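Local coordinates for polar amino acid ABC uptake transporter substrate binding protein (PDB 3HV1) that probably captures polar amino acids outside the cell and hands them to the membrane part of an ABC uptake transporter, at residues Lys22-Phe27 and Gly79-Ile84; Ser42-Asp47 and Asn244-Glu249; Val112-Ser117 and Ile169-Gly174. All coordinates share one frame; numbering follows the deposited sequence.

Contact 1: Lys22-Phe27 and Gly79-Ile84; sequences KIKIGF and GTIDLI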
ATOM      1  N   LYS A  22     -19.806  -8.111 -20.193  1.00 24.35           N
ATOM      2  CA  LYS A  22     -18.592  -8.764 -20.656  1.00 24.69           C
ATOM      3  C   LYS A  22     -17.361  -7.904 -20.455  1.00 22.15           C
ATOM      4  O   LYS A  22     -17.416  -6.676 -20.535  1.00 21.07           O
ATOM      5  CB  LYS A  22     -18.673  -9.074 -22.154  1.00 28.34           C
ATOM      6  CG  LYS A  22     -19.700 -10.085 -22.592  1.00 36.75           C
ATOM      7  CD  LYS A  22     -19.539 -10.320 -24.099  1.00 39.83           C
ATOM      8  CE  LYS A  22     -20.537 -11.325 -24.646  1.00 43.40           C
ATOM      9  NZ  LYS A  22     -20.320 -11.546 -26.109  1.00 44.47           N
ATOM     10  N   ILE A  23     -16.238  -8.571 -20.226  1.00 22.49           N
ATOM     11  CA  ILE A  23     -14.959  -7.906 -20.066  1.00 20.11           C
ATOM     12  C   ILE A  23     -13.945  -8.940 -20.521  1.00 19.53           C
ATOM     13  O   ILE A  23     -14.141 -10.128 -20.291  1.00 20.01           O
ATOM     14  CB  ILE A  23     -14.704  -7.512 -18.604  1.00 22.71           C
ATOM     15  CG1 ILE A  23     -13.440  -6.658 -18.523  1.00 23.34           C
ATOM     16  CG2 ILE A  23     -14.588  -8.777 -17.734  1.00 20.84           C
ATOM     17  CD1 ILE A  23     -13.414  -5.712 -17.333  1.00 24.24           C
ATOM     18  N   LYS A  24     -12.881  -8.499 -21.183  1.00 20.56           N
ATOM     19  CA  LYS A  24     -11.861  -9.422 -21.679  1.00 20.65           C
ATOM     20  C   LYS A  24     -10.577  -9.264 -20.879  1.00 19.25           C
ATOM     21  O   LYS A  24     -10.099  -8.154 -20.664  1.00 20.52           O
ATOM     22  CB  LYS A  24     -11.592  -9.176 -23.176  1.00 24.65           C
ATOM     23  CG  LYS A  24     -10.563 -10.130 -23.790  1.00 31.01           C
ATOM     24  CD  LYS A  24     -10.468 -10.017 -25.326  1.00 34.21           C
ATOM     25  CE  LYS A  24     -11.654 -10.674 -26.018  1.00 37.34           C
ATOM     26  NZ  LYS A  24     -11.462 -10.848 -27.491  1.00 38.86           N
ATOM     27  N   ILE A  25     -10.025 -10.386 -20.434  1.00 20.44           N
ATOM     28  CA  ILE A  25      -8.808 -10.375 -19.640  1.00 18.87           C
ATOM     29  C   ILE A  25      -7.706 -11.180 -20.305  1.00 19.51           C
ATOM     30  O   ILE A  25      -7.914 -12.322 -20.726  1.00 22.39           O
ATOM     31  CB  ILE A  25      -9.080 -10.946 -18.226  1.00 18.42           C
ATOM     32  CG1 ILE A  25     -10.251 -10.179 -17.594  1.00 18.36           C
ATOM     33  CG2 ILE A  25      -7.815 -10.839 -17.368  1.00 14.84           C
ATOM     34  CD1 ILE A  25     -10.620 -10.643 -16.191  1.00 17.39           C
ATOM     35  N   GLY A  26      -6.531 -10.570 -20.404  1.00 19.95           N
ATOM     36  CA  GLY A  26      -5.406 -11.236 -21.023  1.00 20.98           C
ATOM     37  C   GLY A  26      -4.509 -11.904 -20.004  1.00 21.10           C
ATOM     38  O   GLY A  26      -4.288 -11.369 -18.919  1.00 21.21           O
ATOM     39  N   PHE A  27      -3.982 -13.068 -20.360  1.00 20.42           N
ATOM     40  CA  PHE A  27      -3.101 -13.808 -19.467  1.00 23.12           C
ATOM     41  C   PHE A  27      -2.086 -14.622 -20.249  1.00 23.70           C
ATOM     42  O   PHE A  27      -2.268 -14.886 -21.432  1.00 23.93           O
ATOM     43  CB  PHE A  27      -3.921 -14.750 -18.581  1.00 20.35           C
ATOM     44  CG  PHE A  27      -4.511 -15.927 -19.318  1.00 22.81           C
ATOM     45  CD1 PHE A  27      -4.037 -17.214 -19.089  1.00 20.07           C
ATOM     46  CD2 PHE A  27      -5.533 -15.746 -20.243  1.00 21.42           C
ATOM     47  CE1 PHE A  27      -4.570 -18.304 -19.769  1.00 21.17           C
ATOM     48  CE2 PHE A  27      -6.072 -16.824 -20.927  1.00 21.07           C
ATOM     49  CZ  PHE A  27      -5.588 -18.108 -20.691  1.00 21.56           C
ATOM     50  N   GLY A  79      -6.731  -2.061 -26.784  1.00 31.84           N
ATOM     51  CA  GLY A  79      -8.122  -2.406 -26.578  1.00 28.05           C
ATOM     52  C   GLY A  79      -8.395  -3.860 -26.901  1.00 27.94           C
ATOM     53  O   GLY A  79      -9.551  -4.279 -26.932  1.00 28.54           O
ATOM     54  N   THR A  80      -7.335  -4.622 -27.153  1.00 25.98           N
ATOM     55  CA  THR A  80      -7.453  -6.042 -27.465  1.00 30.21           C
ATOM     56  C   THR A  80      -7.853  -6.806 -26.200  1.00 28.13           C
ATOM     57  O   THR A  80      -8.395  -7.910 -26.271  1.00 28.08           O
ATOM     58  CB  THR A  80      -6.121  -6.607 -27.996  1.00 30.12           C
ATOM     59  OG1 THR A  80      -5.636  -5.770 -29.053  1.00 39.00           O
ATOM     60  CG2 THR A  80      -6.327  -8.006 -28.539  1.00 36.19           C
ATOM     61  N   ILE A  81      -7.547  -6.215 -25.047  1.00 28.68           N
ATOM     62  CA  ILE A  81      -7.907  -6.778 -23.746  1.00 25.01           C
ATOM     63  C   ILE A  81      -8.261  -5.596 -22.859  1.00 23.37           C
ATOM     64  O   ILE A  81      -7.887  -4.459 -23.147  1.00 22.23           O
ATOM     65  CB  ILE A  81      -6.758  -7.576 -23.078  1.00 24.67           C
ATOM     66  CG1 ILE A  81      -5.556  -6.662 -22.817  1.00 25.26           C
ATOM     67  CG2 ILE A  81      -6.417  -8.792 -23.920  1.00 25.32           C
ATOM     68  CD1 ILE A  81      -4.340  -7.390 -22.232  1.00 25.78           C
ATOM     69  N   ASP A  82      -8.985  -5.870 -21.781  1.00 22.52           N
ATOM     70  CA  ASP A  82      -9.408  -4.821 -20.871  1.00 21.23           C
ATOM     71  C   ASP A  82      -8.634  -4.840 -19.547  1.00 21.18           C
ATOM     72  O   ASP A  82      -8.608  -3.853 -18.818  1.00 20.34           O
ATOM     73  CB  ASP A  82     -10.909  -4.963 -20.596  1.00 22.14           C
ATOM     74  CG  ASP A  82     -11.744  -4.920 -21.874  1.00 23.36           C
ATOM     75  OD1 ASP A  82     -11.498  -4.016 -22.706  1.00 22.94           O
ATOM     76  OD2 ASP A  82     -12.644  -5.777 -22.032  1.00 22.48           O
ATOM     77  N   LEU A  83      -8.002  -5.970 -19.254  1.00 20.54           N
ATOM     78  CA  LEU A  83      -7.250  -6.129 -18.020  1.00 20.62           C
ATOM     79  C   LEU A  83      -6.121  -7.118 -18.194  1.00 19.74           C
ATOM     80  O   LEU A  83      -6.236  -8.067 -18.957  1.00 22.69           O
ATOM     81  CB  LEU A  83      -8.152  -6.666 -16.907  1.00 21.48           C
ATOM     82  CG  LEU A  83      -9.364  -5.872 -16.429  1.00 19.28           C
ATOM     83  CD1 LEU A  83     -10.178  -6.737 -15.472  1.00 18.85           C
ATOM     84  CD2 LEU A  83      -8.904  -4.602 -15.757  1.00 18.82           C
ATOM     85  N   ILE A  84      -5.032  -6.873 -17.475  1.00 20.65           N
ATOM     86  CA  ILE A  84      -3.879  -7.755 -17.458  1.00 19.61           C
ATOM     87  C   ILE A  84      -3.990  -8.368 -16.054  1.00 19.59           C
ATOM     88  O   ILE A  84      -3.764  -7.684 -15.057  1.00 18.66           O
ATOM     89  CB  ILE A  84      -2.561  -6.965 -17.561  1.00 18.58           C
ATOM     90  CG1 ILE A  84      -2.497  -6.222 -18.899  1.00 17.44           C
ATOM     91  CG2 ILE A  84      -1.377  -7.907 -17.438  1.00 21.17           C
ATOM     92  CD1 ILE A  84      -1.214  -5.424 -19.077  1.00 19.33           C
TER

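Contact 2: Ser42-Asp47 and Asn244-Glu249; sequences SYIGFD and NKWFGE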
ATOM      1  N   SER A  42      -8.509 -26.426 -21.351  1.00 30.54           N
ATOM      2  CA  SER A  42      -9.200 -25.466 -20.496  1.00 28.88           C
ATOM      3  C   SER A  42      -8.226 -24.460 -19.882  1.00 27.29           C
ATOM      4  O   SER A  42      -7.024 -24.709 -19.828  1.00 25.89           O
ATOM      5  CB  SER A  42      -9.930 -26.203 -19.374  1.00 28.42           C
ATOM      6  OG  SER A  42      -9.008 -26.860 -18.519  1.00 31.07           O
ATOM      7  N   TYR A  43      -8.748 -23.316 -19.441  1.00 25.07           N
ATOM      8  CA  TYR A  43      -7.935 -22.293 -18.785  1.00 22.61           C
ATOM      9  C   TYR A  43      -8.324 -22.326 -17.317  1.00 22.85           C
ATOM     10  O   TYR A  43      -9.496 -22.170 -16.980  1.00 22.79           O
ATOM     11  CB  TYR A  43      -8.222 -20.894 -19.324  1.00 24.57           C
ATOM     12  CG  TYR A  43      -7.859 -20.666 -20.770  1.00 25.48           C
ATOM     13  CD1 TYR A  43      -6.834 -21.389 -21.386  1.00 28.52           C
ATOM     14  CD2 TYR A  43      -8.518 -19.695 -21.516  1.00 27.21           C
ATOM     15  CE1 TYR A  43      -6.484 -21.148 -22.717  1.00 28.79           C
ATOM     16  CE2 TYR A  43      -8.174 -19.441 -22.835  1.00 29.82           C
ATOM     17  CZ  TYR A  43      -7.160 -20.167 -23.430  1.00 29.03           C
ATOM     18  OH  TYR A  43      -6.826 -19.889 -24.731  1.00 32.02           O
ATOM     19  N   ILE A  44      -7.342 -22.521 -16.446  1.00 22.20           N
ATOM     20  CA  ILE A  44      -7.605 -22.595 -15.020  1.00 20.36           C
ATOM     21  C   ILE A  44      -6.513 -21.888 -14.234  1.00 18.74           C
ATOM     22  O   ILE A  44      -5.452 -21.592 -14.769  1.00 19.70           O
ATOM     23  CB  ILE A  44      -7.659 -24.062 -14.536  1.00 21.58           C
ATOM     24  CG1 ILE A  44      -6.324 -24.751 -14.843  1.00 19.66           C
ATOM     25  CG2 ILE A  44      -8.815 -24.811 -15.214  1.00 22.05           C
ATOM     26  CD1 ILE A  44      -6.172 -26.098 -14.194  1.00 21.00           C
ATOM     27  N   GLY A  45      -6.771 -21.614 -12.960  1.00 17.51           N
ATOM     28  CA  GLY A  45      -5.746 -20.966 -12.162  1.00 17.56           C
ATOM     29  C   GLY A  45      -6.327 -20.119 -11.054  1.00 16.51           C
ATOM     30  O   GLY A  45      -7.527 -19.850 -11.044  1.00 16.30           O
ATOM     31  N   PHE A  46      -5.482 -19.705 -10.119  1.00 15.37           N
ATOM     32  CA  PHE A  46      -5.948 -18.877  -9.016  1.00 16.26           C
ATOM     33  C   PHE A  46      -6.567 -17.583  -9.535  1.00 14.82           C
ATOM     34  O   PHE A  46      -7.663 -17.208  -9.127  1.00 16.27           O
ATOM     35  CB  PHE A  46      -4.798 -18.524  -8.065  1.00 14.26           C
ATOM     36  CG  PHE A  46      -5.199 -17.572  -6.971  1.00 15.75           C
ATOM     37  CD1 PHE A  46      -5.972 -18.011  -5.901  1.00 16.48           C
ATOM     38  CD2 PHE A  46      -4.821 -16.227  -7.019  1.00 16.27           C
ATOM     39  CE1 PHE A  46      -6.364 -17.128  -4.892  1.00 15.57           C
ATOM     40  CE2 PHE A  46      -5.214 -15.328  -6.007  1.00 17.20           C
ATOM     41  CZ  PHE A  46      -5.987 -15.786  -4.944  1.00 15.68           C
ATOM     42  N   ASP A  47      -5.856 -16.900 -10.427  1.00 15.92           N
ATOM     43  CA  ASP A  47      -6.339 -15.639 -10.971  1.00 16.28           C
ATOM     44  C   ASP A  47      -7.628 -15.806 -11.767  1.00 14.88           C
ATOM     45  O   ASP A  47      -8.498 -14.943 -11.728  1.00 17.40           O
ATOM     46  CB  ASP A  47      -5.265 -14.968 -11.839  1.00 17.03           C
ATOM     47  CG  ASP A  47      -4.247 -14.224 -11.018  1.00 19.97           C
ATOM     48  OD1 ASP A  47      -4.607 -13.760  -9.912  1.00 18.35           O
ATOM     49  OD2 ASP A  47      -3.089 -14.082 -11.476  1.00 20.86           O
ATOM     50  N   ASN A 244      -7.740 -21.176  -0.534  1.00 17.43           N
ATOM     51  CA  ASN A 244      -7.464 -22.500   0.022  1.00 18.53           C
ATOM     52  C   ASN A 244      -7.369 -23.562  -1.071  1.00 18.80           C
ATOM     53  O   ASN A 244      -6.526 -24.465  -1.009  1.00 18.94           O
ATOM     54  CB  ASN A 244      -8.544 -22.900   1.041  1.00 21.18           C
ATOM     55  CG  ASN A 244      -8.293 -24.275   1.653  1.00 27.25           C
ATOM     56  OD1 ASN A 244      -8.902 -25.269   1.251  1.00 29.35           O
ATOM     57  ND2 ASN A 244      -7.383 -24.337   2.621  1.00 24.88           N
ATOM     58  N   LYS A 245      -8.236 -23.461  -2.071  1.00 18.09           N
ATOM     59  CA  LYS A 245      -8.228 -24.424  -3.166  1.00 17.81           C
ATOM     60  C   LYS A 245      -6.872 -24.482  -3.872  1.00 19.32           C
ATOM     61  O   LYS A 245      -6.340 -25.563  -4.162  1.00 20.09           O
ATOM     62  CB  LYS A 245      -9.300 -24.064  -4.197  1.00 18.28           C
ATOM     63  CG  LYS A 245      -9.176 -24.841  -5.502  1.00 22.91           C
ATOM     64  CD  LYS A 245     -10.170 -24.345  -6.545  1.00 21.80           C
ATOM     65  CE  LYS A 245      -9.942 -25.007  -7.898  1.00 24.63           C
ATOM     66  NZ  LYS A 245     -10.888 -24.467  -8.936  1.00 22.94           N
ATOM     67  N   TRP A 246      -6.311 -23.313  -4.140  1.00 18.03           N
ATOM     68  CA  TRP A 246      -5.046 -23.236  -4.850  1.00 17.54           C
ATOM     69  C   TRP A 246      -3.777 -23.313  -4.016  1.00 18.58           C
ATOM     70  O   TRP A 246      -2.804 -23.945  -4.435  1.00 17.63           O
ATOM     71  CB  TRP A 246      -5.025 -21.962  -5.701  1.00 17.45           C
ATOM     72  CG  TRP A 246      -5.970 -22.047  -6.843  1.00 16.07           C
ATOM     73  CD1 TRP A 246      -7.262 -21.605  -6.886  1.00 17.74           C
ATOM     74  CD2 TRP A 246      -5.743 -22.746  -8.064  1.00 19.40           C
ATOM     75  NE1 TRP A 246      -7.864 -21.997  -8.067  1.00 16.92           N
ATOM     76  CE2 TRP A 246      -6.946 -22.699  -8.807  1.00 17.23           C
ATOM     77  CE3 TRP A 246      -4.634 -23.414  -8.607  1.00 19.02           C
ATOM     78  CZ2 TRP A 246      -7.070 -23.296 -10.062  1.00 18.98           C
ATOM     79  CZ3 TRP A 246      -4.757 -24.004  -9.854  1.00 21.21           C
ATOM     80  CH2 TRP A 246      -5.966 -23.943 -10.571  1.00 19.70           C
ATOM     81  N   PHE A 247      -3.795 -22.692  -2.838  1.00 16.89           N
ATOM     82  CA  PHE A 247      -2.612 -22.633  -1.987  1.00 16.83           C
ATOM     83  C   PHE A 247      -2.681 -23.301  -0.611  1.00 15.09           C
ATOM     84  O   PHE A 247      -1.674 -23.380   0.079  1.00 17.13           O
ATOM     85  CB  PHE A 247      -2.203 -21.166  -1.814  1.00 13.89           C
ATOM     86  CG  PHE A 247      -2.027 -20.431  -3.117  1.00 16.37           C
ATOM     87  CD1 PHE A 247      -1.062 -20.844  -4.037  1.00 14.62           C
ATOM     88  CD2 PHE A 247      -2.842 -19.346  -3.441  1.00 15.63           C
ATOM     89  CE1 PHE A 247      -0.913 -20.191  -5.265  1.00 16.05           C
ATOM     90  CE2 PHE A 247      -2.701 -18.685  -4.668  1.00 18.73           C
ATOM     91  CZ  PHE A 247      -1.735 -19.107  -5.580  1.00 16.57           C
ATOM     92  N   GLY A 248      -3.855 -23.765  -0.197  1.00 18.82           N
ATOM     93  CA  GLY A 248      -3.946 -24.412   1.104  1.00 18.93           C
ATOM     94  C   GLY A 248      -3.845 -23.457   2.281  1.00 20.78           C
ATOM     95  O   GLY A 248      -3.684 -23.878   3.429  1.00 20.37           O
ATOM     96  N   GLU A 249      -3.921 -22.164   1.994  1.00 21.08           N
ATOM     97  CA  GLU A 249      -3.881 -21.144   3.026  1.00 21.38           C
ATOM     98  C   GLU A 249      -4.501 -19.856   2.488  1.00 21.02           C
ATOM     99  O   GLU A 249      -4.791 -19.748   1.298  1.00 20.74           O
ATOM    100  CB  GLU A 249      -2.442 -20.903   3.515  1.00 26.70           C
ATOM    101  CG  GLU A 249      -1.531 -20.129   2.593  1.00 30.96           C
ATOM    102  CD  GLU A 249      -0.166 -19.873   3.230  1.00 35.05           C
ATOM    103  OE1 GLU A 249       0.577 -20.849   3.464  1.00 36.62           O
ATOM    104  OE2 GLU A 249       0.160 -18.698   3.510  1.00 37.88           O
TER

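Contact 3: Val112-Ser117 and Ile169-Gly174; sequences VTKKSS and IDLNSG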
ATOM      1  N   VAL A 112      11.256 -24.091   2.455  1.00 17.62           N
ATOM      2  CA  VAL A 112      10.409 -25.239   2.735  1.00 18.43           C
ATOM      3  C   VAL A 112      11.212 -26.364   3.365  1.00 18.36           C
ATOM      4  O   VAL A 112      12.286 -26.724   2.885  1.00 16.11           O
ATOM      5  CB  VAL A 112       9.754 -25.763   1.442  1.00 16.02           C
ATOM      6  CG1 VAL A 112       8.888 -26.987   1.738  1.00 20.60           C
ATOM      7  CG2 VAL A 112       8.943 -24.654   0.803  1.00 18.80           C
ATOM      8  N   THR A 113      10.696 -26.903   4.459  1.00 15.93           N
ATOM      9  CA  THR A 113      11.372 -28.005   5.108  1.00 17.25           C
ATOM     10  C   THR A 113      10.294 -28.954   5.575  1.00 17.97           C
ATOM     11  O   THR A 113       9.133 -28.563   5.710  1.00 16.07           O
ATOM     12  CB  THR A 113      12.195 -27.562   6.338  1.00 17.92           C
ATOM     13  OG1 THR A 113      11.309 -27.078   7.354  1.00 19.08           O
ATOM     14  CG2 THR A 113      13.191 -26.479   5.957  1.00 16.62           C
ATOM     15  N   LYS A 114      10.665 -30.210   5.788  1.00 16.35           N
ATOM     16  CA  LYS A 114       9.696 -31.178   6.275  1.00 16.56           C
ATOM     17  C   LYS A 114       9.508 -30.867   7.754  1.00 16.92           C
ATOM     18  O   LYS A 114      10.469 -30.514   8.437  1.00 16.77           O
ATOM     19  CB  LYS A 114      10.222 -32.606   6.118  1.00 17.14           C
ATOM     20  CG  LYS A 114      10.463 -33.045   4.689  1.00 21.59           C
ATOM     21  CD  LYS A 114      10.509 -34.569   4.580  1.00 23.41           C
ATOM     22  CE  LYS A 114      11.651 -35.181   5.392  1.00 24.61           C
ATOM     23  NZ  LYS A 114      11.625 -36.675   5.308  1.00 25.73           N
ATOM     24  N   LYS A 115       8.283 -30.980   8.253  1.00 17.72           N
ATOM     25  CA  LYS A 115       8.051 -30.718   9.666  1.00 18.08           C
ATOM     26  C   LYS A 115       8.859 -31.705  10.507  1.00 19.58           C
ATOM     27  O   LYS A 115       9.271 -31.382  11.622  1.00 17.64           O
ATOM     28  CB  LYS A 115       6.564 -30.830  10.010  1.00 18.32           C
ATOM     29  CG  LYS A 115       5.747 -29.599   9.597  1.00 19.64           C
ATOM     30  CD  LYS A 115       4.289 -29.709  10.034  1.00 20.63           C
ATOM     31  CE  LYS A 115       3.449 -28.529   9.526  1.00 23.51           C
ATOM     32  NZ  LYS A 115       3.912 -27.230  10.085  1.00 26.20           N
ATOM     33  N   SER A 116       9.095 -32.895   9.956  1.00 17.05           N
ATOM     34  CA  SER A 116       9.850 -33.940  10.651  1.00 17.94           C
ATOM     35  C   SER A 116      11.328 -33.589  10.804  1.00 18.02           C
ATOM     36  O   SER A 116      12.038 -34.233  11.570  1.00 18.84           O
ATOM     37  CB  SER A 116       9.726 -35.280   9.903  1.00 15.05           C
ATOM     38  OG  SER A 116      10.370 -35.224   8.641  1.00 18.15           O
ATOM     39  N   SER A 117      11.797 -32.579  10.078  1.00 18.17           N
ATOM     40  CA  SER A 117      13.198 -32.181  10.166  1.00 20.38           C
ATOM     41  C   SER A 117      13.504 -31.386  11.422  1.00 19.12           C
ATOM     42  O   SER A 117      14.654 -31.340  11.866  1.00 21.24           O
ATOM     43  CB  SER A 117      13.606 -31.325   8.965  1.00 19.84           C
ATOM     44  OG  SER A 117      13.105 -30.002   9.091  1.00 22.72           O
ATOM     45  N   ILE A 169      11.593 -34.510  -4.202  1.00 24.92           N
ATOM     46  CA  ILE A 169      11.994 -35.895  -3.981  1.00 23.95           C
ATOM     47  C   ILE A 169      13.164 -35.917  -3.011  1.00 23.73           C
ATOM     48  O   ILE A 169      13.162 -36.663  -2.037  1.00 24.32           O
ATOM     49  CB  ILE A 169      12.411 -36.580  -5.310  1.00 26.84           C
ATOM     50  CG1 ILE A 169      11.167 -36.839  -6.164  1.00 28.24           C
ATOM     51  CG2 ILE A 169      13.155 -37.886  -5.019  1.00 25.53           C
ATOM     52  CD1 ILE A 169      11.453 -37.384  -7.547  1.00 32.45           C
ATOM     53  N   ASP A 170      14.162 -35.081  -3.269  1.00 24.90           N
ATOM     54  CA  ASP A 170      15.327 -35.025  -2.404  1.00 25.96           C
ATOM     55  C   ASP A 170      15.021 -34.450  -1.023  1.00 25.90           C
ATOM     56  O   ASP A 170      15.653 -34.829  -0.037  1.00 26.86           O
ATOM     57  CB  ASP A 170      16.442 -34.228  -3.080  1.00 27.86           C
ATOM     58  CG  ASP A 170      17.131 -35.017  -4.192  1.00 29.30           C
ATOM     59  OD1 ASP A 170      16.654 -36.121  -4.532  1.00 28.73           O
ATOM     60  OD2 ASP A 170      18.144 -34.524  -4.722  1.00 29.94           O
ATOM     61  N   LEU A 171      14.062 -33.531  -0.942  1.00 25.19           N
ATOM     62  CA  LEU A 171      13.708 -32.969   0.359  1.00 21.73           C
ATOM     63  C   LEU A 171      13.023 -34.074   1.161  1.00 19.92           C
ATOM     64  O   LEU A 171      13.268 -34.214   2.351  1.00 22.55           O
ATOM     65  CB  LEU A 171      12.756 -31.768   0.216  1.00 23.19           C
ATOM     66  CG  LEU A 171      12.415 -31.012   1.510  1.00 20.57           C
ATOM     67  CD1 LEU A 171      13.656 -30.264   2.012  1.00 20.78           C
ATOM     68  CD2 LEU A 171      11.282 -30.018   1.267  1.00 23.31           C
ATOM     69  N   ASN A 172      12.170 -34.860   0.501  1.00 19.35           N
ATOM     70  CA  ASN A 172      11.454 -35.947   1.176  1.00 22.18           C
ATOM     71  C   ASN A 172      12.362 -37.078   1.656  1.00 23.90           C
ATOM     72  O   ASN A 172      12.102 -37.693   2.689  1.00 22.42           O
ATOM     73  CB  ASN A 172      10.364 -36.529   0.260  1.00 23.14           C
ATOM     74  CG  ASN A 172       9.242 -35.546   0.001  1.00 26.72           C
ATOM     75  OD1 ASN A 172       8.978 -34.675   0.831  1.00 28.52           O
ATOM     76  ND2 ASN A 172       8.567 -35.683  -1.138  1.00 27.38           N
ATOM     77  N   SER A 173      13.427 -37.345   0.903  1.00 25.07           N
ATOM     78  CA  SER A 173      14.362 -38.413   1.243  1.00 28.12           C
ATOM     79  C   SER A 173      15.425 -37.959   2.236  1.00 28.13           C
ATOM     80  O   SER A 173      16.130 -38.787   2.812  1.00 27.67           O
ATOM     81  CB  SER A 173      15.066 -38.919  -0.017  1.00 29.09           C
ATOM     82  OG  SER A 173      16.063 -37.996  -0.420  1.00 31.34           O
ATOM     83  N   GLY A 174      15.549 -36.648   2.424  1.00 28.11           N
ATOM     84  CA  GLY A 174      16.545 -36.132   3.345  1.00 28.57           C
ATOM     85  C   GLY A 174      17.818 -35.696   2.645  1.00 30.59           C
ATOM     86  O   GLY A 174      18.735 -35.179   3.278  1.00 31.65           O
TER

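Contact 1: Lys22-Phe27 and Gly79-Ile84
Gly-26 and Leu-83 are joined by a backbone bond, Gly-26 N to Leu-83 O at 2.9 Å, which sets strand 22-27 parallel to the short strand 83-84. This is one side of the open beta-alpha-beta sheet of the type II periplasmic-binding-protein fold: 22-27 has 61-66 along its other edge, as in the 2-1-3 strand order of that fold. One residue pair earlier the pairing changes character. Lys-24 O takes Asp-82 N at 2.8 Å and, weakly, Leu-83 N at 3.3 Å, while Lys-24 N turns to a side chain and meets Asp-82 OD2 at 2.9 Å. That carboxylate oxygen is used on its anti side, with the donor 22° out of plane. Asp-82 thus holds Lys-24 by both its backbone N-H and its carboxylate, and its other oxygen, OD1, forms a salt bridge with Arg-216, which also bonds Ile-81 O and so fixes the carboxylate's second oxygen.

On the face that carries Ile-25 and Leu-83, Leu-83 CD1 touches two isoleucines, 3.9 Å from Ile-23 CD1 and 4.0 Å from Ile-25 CD1. Phe-55 of helix 46-56 touches all three of these residues, and Leu-222 of helix 220-236 reaches Ile-23 and Leu-83. Lys-24, partly exposed, lays its CD 3.1 Å from Thr-80 O.

Contact 2: Ser42-Asp47 and Asn244-Glu249
An aromatic cluster of Phe-46, Trp-246 and Phe-247 joins the start of helix 46-56 to the end of helix 238-247. The indole does most of the work, lying flat against the backbone where the chain turns into helix 46-56. Gly-45 CA stands over the six-membered ring of Trp-246, 3.7 Å from its centroid, and Phe-46 CA over the five-membered ring, only 8° off the ring normal, so two CH-pi contacts fall side by side on one face. Gly-45 N comes as near as 3.4 Å to Trp-246 CZ2. At the far rim Ile-44 CD1 meets CH2 of Trp-246 at the ring edge, 4.2 Å away.

Gly-45 occupies the N-cap position of helix 46-56 and follows strand 43-44 of a small antiparallel sheet, so in this family 3 solute-binding fold the tryptophan packs the last helix of the chain against a strand-to-helix junction. The rotation of the indole is fixed at its polar end as well: Trp-246 NE1 bonds Asp-49 OD2, one turn into helix 46-56, and Lys-245 forms a salt bridge with the same oxygen.

With CG anti to the backbone N (chi1 175°), the Phe-46 ring reaches both aromatic neighbours. Phe-247 CE2 lies over one face of the Phe-46 ring, 3.6 Å from its CD1, with the two planes at 51°. Trp-246 CD1 approaches the same phenyl ring at its edge. Tyr-104, Phe-239 and Ile-242 also pack against Phe-46.

Contact 3: Val112-Ser117 and Ile169-Gly174
Strand 112-114 and the last turn of helix 169-173 run in nearly the same sense, 38° apart, with Thr-113 lying across from Leu-171 and the two axes 8.6 Å from each other. The direction follows from an alpha/beta topology: helix 164-173 is the connection of a beta-alpha-beta crossover from strand 158-161 to strand 178-182, and strand 105-114 pairs antiparallel with the second of these, so helix and strand point alike.

Leu-171 bridges from the helix to the strand. A first torsion of -175° carries its branch over to the strand, where Leu-171 CD2 lies 3.9 Å from Val-112 CG1 and 3.8 Å from Val-112 O, the two side chains crossing near a right angle. Val-112 is also packed on Ala-186 and Leu-190 of helix 183-192.

Further out, Lys-114 lays its aliphatic chain along the helix end, CD 3.6 Å from Leu-171 O. A bend at chi3 (-62°) then turns the amine to Asn-172 O, which Lys-114 NZ meets at 2.9 Å. The donor stands above the carbonyl plane rather than on a lone pair. A positive charge here is probably favoured by the carbonyl end of the helix. The amide of Asn-172 is engaged too, its OD1 bonding Tyr-199 OH, and Tyr-199 touches Lys-114. The strand's exit is fixed in turn by Lys-114 O, which accepts both Ser-117 N at 3.0 Å and Ser-117 OG at 2.8 Å.

From the N terminus, strand 22-27 opens contact 1, closed at 79-84 after the chain has made the small antiparallel sheet, helix 46-56, strand 61-66 and helix 72-78; it joins neighbouring parallel strands. Before that closure, 42-47 opens contact 2, which waits until 244-249, so the two loops cross. They also touch, through Phe-27 and Tyr-43, whose rings meet edge to face. Contact 3 opens and closes wholly within the span of contact 2, setting helix 164-173 on strand 105-114. Its centre is about 41 Å from that of contact 1, on the opposite side of the chain's centre. Contact 2 lies nearer the middle, tying the start of helix 46-56 to the last helix.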